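Local coordinates for GAF domain-containing protein (PDB 4MN7) that probably reduces free methionine-R-sulfoxide back to methionine, as a type II reductase built on a GAF domain, at residues M1-K4 with E5-R8; V32-G36 with K37-E41. The protein carries 1 engineered substitution. One frame throughout, in Å; residues are numbered along the deposited sequence.

Contact 1 (M1-K4 with E5-R8)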
# COMPACT_ATOMS: atom_id res chain seq x y z
N MET A 1 -5.17 -13.01 8.60
CA MET A 1 -5.78 -12.92 7.21
C MET A 1 -4.72 -12.95 6.06
O MET A 1 -3.57 -12.51 6.19
CB MET A 1 -6.78 -11.71 7.12
CG MET A 1 -7.44 -11.44 5.75
SD MET A 1 -9.23 -11.07 5.56
CE MET A 1 -9.61 -9.86 6.83
N ASP A 2 -5.13 -13.52 4.93
CA ASP A 2 -4.38 -13.37 3.69
C ASP A 2 -4.19 -11.86 3.41
O ASP A 2 -3.05 -11.45 3.16
CB ASP A 2 -5.08 -14.11 2.52
CG ASP A 2 -4.09 -14.79 1.58
OD1 ASP A 2 -2.92 -14.36 1.50
OD2 ASP A 2 -4.48 -15.75 0.90
N LEU A 3 -5.28 -11.07 3.49
CA LEU A 3 -5.23 -9.57 3.43
C LEU A 3 -4.37 -8.84 4.47
O LEU A 3 -3.73 -7.82 4.13
CB LEU A 3 -6.61 -8.93 3.51
CG LEU A 3 -7.50 -8.89 2.29
CD1 LEU A 3 -8.75 -8.05 2.60
CD2 LEU A 3 -6.73 -8.33 1.12
N LYS A 4 -4.38 -9.31 5.72
CA LYS A 4 -3.45 -8.80 6.69
C LYS A 4 -2.05 -9.09 6.29
O LYS A 4 -1.16 -8.25 6.47
CB LYS A 4 -3.68 -9.39 8.08
CG LYS A 4 -4.89 -8.77 8.77
CD LYS A 4 -4.67 -8.55 10.27
CE LYS A 4 -5.11 -9.72 11.10
NZ LYS A 4 -4.51 -9.61 12.45
N GLU A 5 -1.77 -10.29 5.79
CA GLU A 5 -0.41 -10.55 5.40
C GLU A 5 -0.03 -9.75 4.14
O GLU A 5 1.08 -9.32 4.03
CB GLU A 5 -0.09 -12.06 5.33
CG GLU A 5 -0.17 -12.73 6.73
CD GLU A 5 0.60 -12.02 7.92
OE1 GLU A 5 1.81 -11.67 7.83
OE2 GLU A 5 -0.02 -11.86 9.00
N PHE A 6 -0.98 -9.53 3.24
CA PHE A 6 -0.77 -8.67 2.11
C PHE A 6 -0.48 -7.23 2.59
O PHE A 6 0.51 -6.64 2.20
CB PHE A 6 -2.01 -8.64 1.22
CG PHE A 6 -1.96 -7.57 0.18
CD1 PHE A 6 -1.10 -7.70 -0.91
CD2 PHE A 6 -2.76 -6.46 0.26
CE1 PHE A 6 -1.02 -6.70 -1.87
CE2 PHE A 6 -2.73 -5.49 -0.73
CZ PHE A 6 -1.84 -5.59 -1.78
N ALA A 7 -1.30 -6.73 3.51
CA ALA A 7 -1.10 -5.40 4.07
C ALA A 7 0.23 -5.27 4.74
O ALA A 7 0.93 -4.23 4.61
CB ALA A 7 -2.23 -4.99 5.01
N ARG A 8 0.61 -6.30 5.48
CA ARG A 8 1.91 -6.21 6.17
C ARG A 8 3.06 -6.15 5.20
O ARG A 8 4.03 -5.42 5.47
CB ARG A 8 2.10 -7.37 7.17
CG ARG A 8 3.39 -7.25 7.95
CD ARG A 8 3.73 -8.51 8.70
NE ARG A 8 3.26 -8.33 10.08
CZ ARG A 8 2.18 -8.88 10.56
NH1 ARG A 8 1.48 -9.67 9.81
NH2 ARG A 8 1.83 -8.64 11.79

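Contact 2 (V32-G36 with K37-E41)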
# COMPACT_ATOMS: atom_id res chain seq x y z
N VAL A 32 0.32 0.47 14.94
CA VAL A 32 -1.10 0.49 14.69
C VAL A 32 -1.85 0.35 15.99
O VAL A 32 -1.39 -0.37 16.86
CB VAL A 32 -1.53 -0.67 13.82
CG1 VAL A 32 -3.05 -0.54 13.45
CG2 VAL A 32 -0.65 -0.76 12.58
N LEU A 33 -3.00 1.02 16.12
CA LEU A 33 -3.82 0.91 17.34
C LEU A 33 -4.63 -0.35 17.32
O LEU A 33 -5.41 -0.59 16.39
CB LEU A 33 -4.78 2.09 17.50
CG LEU A 33 -4.15 3.43 17.89
CD1 LEU A 33 -5.11 4.58 17.61
CD2 LEU A 33 -3.75 3.43 19.40
N GLU A 34 -4.43 -1.19 18.35
CA GLU A 34 -5.08 -2.44 18.46
C GLU A 34 -5.54 -2.48 19.90
O GLU A 34 -4.69 -2.41 20.78
CB GLU A 34 -4.07 -3.57 18.13
CG GLU A 34 -3.58 -3.48 16.68
CD GLU A 34 -2.51 -4.45 16.28
OE1 GLU A 34 -2.41 -5.42 17.02
OE2 GLU A 34 -1.79 -4.26 15.22
N HIS A 35 -6.85 -2.51 20.12
CA HIS A 35 -7.45 -2.53 21.47
C HIS A 35 -6.88 -1.44 22.38
O HIS A 35 -6.60 -1.64 23.58
CB HIS A 35 -7.26 -3.90 22.10
CG HIS A 35 -7.82 -5.01 21.27
ND1 HIS A 35 -9.15 -5.36 21.32
CD2 HIS A 35 -7.24 -5.80 20.34
CE1 HIS A 35 -9.36 -6.35 20.46
NE2 HIS A 35 -8.22 -6.62 19.84
N GLY A 36 -6.70 -0.27 21.81
CA GLY A 36 -6.33 0.91 22.61
C GLY A 36 -4.88 0.99 22.98
O GLY A 36 -4.50 1.79 23.80
N LYS A 37 -4.05 0.18 22.34
CA LYS A 37 -2.64 0.28 22.48
C LYS A 37 -1.92 0.20 21.12
O LYS A 37 -2.37 -0.49 20.18
CB LYS A 37 -2.24 -0.91 23.37
CG LYS A 37 -0.79 -1.02 23.74
CD LYS A 37 -0.59 -1.82 25.04
CE LYS A 37 -1.08 -3.25 25.02
NZ LYS A 37 -1.07 -3.77 26.44
N LEU A 38 -0.80 0.89 21.02
CA LEU A 38 0.01 0.84 19.81
C LEU A 38 0.77 -0.49 19.70
O LEU A 38 1.42 -0.90 20.65
CB LEU A 38 0.99 2.01 19.77
CG LEU A 38 0.32 3.40 19.56
CD1 LEU A 38 1.19 4.55 19.99
CD2 LEU A 38 -0.08 3.57 18.10
N LYS A 39 0.74 -1.10 18.51
CA LYS A 39 1.46 -2.30 18.20
C LYS A 39 2.30 -2.16 16.94
O LYS A 39 1.79 -1.86 15.92
CB LYS A 39 0.46 -3.43 18.03
CG LYS A 39 1.03 -4.79 17.70
CD LYS A 39 1.98 -5.34 18.75
CE LYS A 39 2.83 -6.51 18.20
NZ LYS A 39 2.01 -7.43 17.34
N LEU A 40 3.60 -2.39 17.03
CA LEU A 40 4.46 -2.34 15.83
C LEU A 40 4.13 -3.48 14.89
O LEU A 40 4.25 -4.64 15.24
CB LEU A 40 5.91 -2.45 16.23
CG LEU A 40 7.01 -2.28 15.19
CD1 LEU A 40 6.94 -0.95 14.49
CD2 LEU A 40 8.38 -2.51 15.82
N GLU A 41 3.67 -3.18 13.68
CA GLU A 41 3.37 -4.25 12.75
C GLU A 41 4.35 -4.38 11.56
O GLU A 41 4.35 -5.36 10.86
CB GLU A 41 1.93 -4.16 12.29
CG GLU A 41 0.92 -4.22 13.45
CD GLU A 41 0.71 -5.68 13.95
OE1 GLU A 41 1.43 -6.59 13.52
OE2 GLU A 41 -0.20 -5.94 14.76

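Contact 1 (M1-K4 with E5-R8)
A7 sits snugly against L3, its CB 3.3 Å from the carbonyl O of L3. That oxygen also accepts the backbone bond from A7 N at 2.7 Å, so one residue both bonds to it and covers it with a methyl group. The carbonyls of M1, D2 and K4 are taken in turn by the N of E5, F6 and R8; the first of these bonds, E5 N to M1 O, spans 2.9 Å. Side chains add less: CD2 of L3 makes a loose touch with CD2 of the F6 ring at 4.5 Å, and the L3 carbonyl oxygen approaches that ring at its edge, near its own plane. F6 has CG anti to its backbone N (chi1 169°), which carries the ring off the turn toward the second subunit, where it meets Y17 of that subunit edge-to-face.

The loose side begins with the side chain of M1, poorly ordered at the chain start. E5 is exposed, yet its CG still lies 3.4 Å from M1 O; only the acid end turns outward. A bend at chi2 (-49°) directs it to R8, where OE2 forms a salt bridge to NH1 at 2.8 Å, lying in the guanidinium plane at the edge, while OE1 adds a weak hydrogen bond to the same nitrogen. The guanidinium is held from a second direction, since its NH2 pairs with E41 of the same chain. Successive i to i+4 backbone bonds with an acid-to-arginine pair spaced i to i+3 mark the first two turns of helix 2-21, placed at the subunit interface of the GAF-domain dimer.

Contact 2 (V32-G36 with K37-E41)
E34 lays its carboxylate over the aliphatic root of K39, with OE1 3.6 Å from K39 CG. With CG set beside the backbone N (chi1 -63°) and the chain extended beyond it, the side chain runs across to strand 37-41 and lies along K39, although E34 also touches a crystal neighbour. The same face carries V32, whose CG2 touches CG of E41 at 3.9 Å, the two side chains crossing at about a right angle. On the other face CD2 of L33 packs against CD2 of L38 at 3.9 Å, a branch-to-branch contact within the non-hydrogen-bonded pair.

Behind these contacts stands the backbone. V32 and K39 exchange two bonds, the one from K39 N to V32 O measuring 2.8 Å, and E34 and K37 form the next hydrogen-bonded pair. There E34 N gives a nearly straight bond to K37 O (170° at the hydrogen), whereas K37 N reaches E34 O over 3.1 Å from well above the carbonyl plane. The chain reverses in a type I' turn through H35 and G36, both with positive phi. Farther out, I53 of strand 52-53 bonds to the backbone of L38 and I103 to that of L33, so sheet neighbours flank both arms, and L38 packs on Y31.

The position of E41 OE2, modelled implausibly close to E34, is doubtful. Its other oxygen, OE1, is salt-bridged to R8, which probably neutralises much of the acid's charge and ties the hairpin to helix 2-21.

Contact 1 comes first along the chain, at the start of helix 2-21, and contact 2 follows in the hairpin of strands 27-34 and 37-44; their centres lie about 16 Å apart. The helix leads through a short connection into the first strand of that hairpin, which belongs to the six-stranded antiparallel sheet. A salt bridge joins them directly, R8 NH2 meeting E41 OE1 at 2.7 Å. Both lie within the GAF domain. They differ in surroundings: contact 1 touches the second subunit, whereas contact 2 is surrounded by its own chain within the dimer. The R8–E41 salt bridge thus connects the helix that meets the second subunit to the sheet.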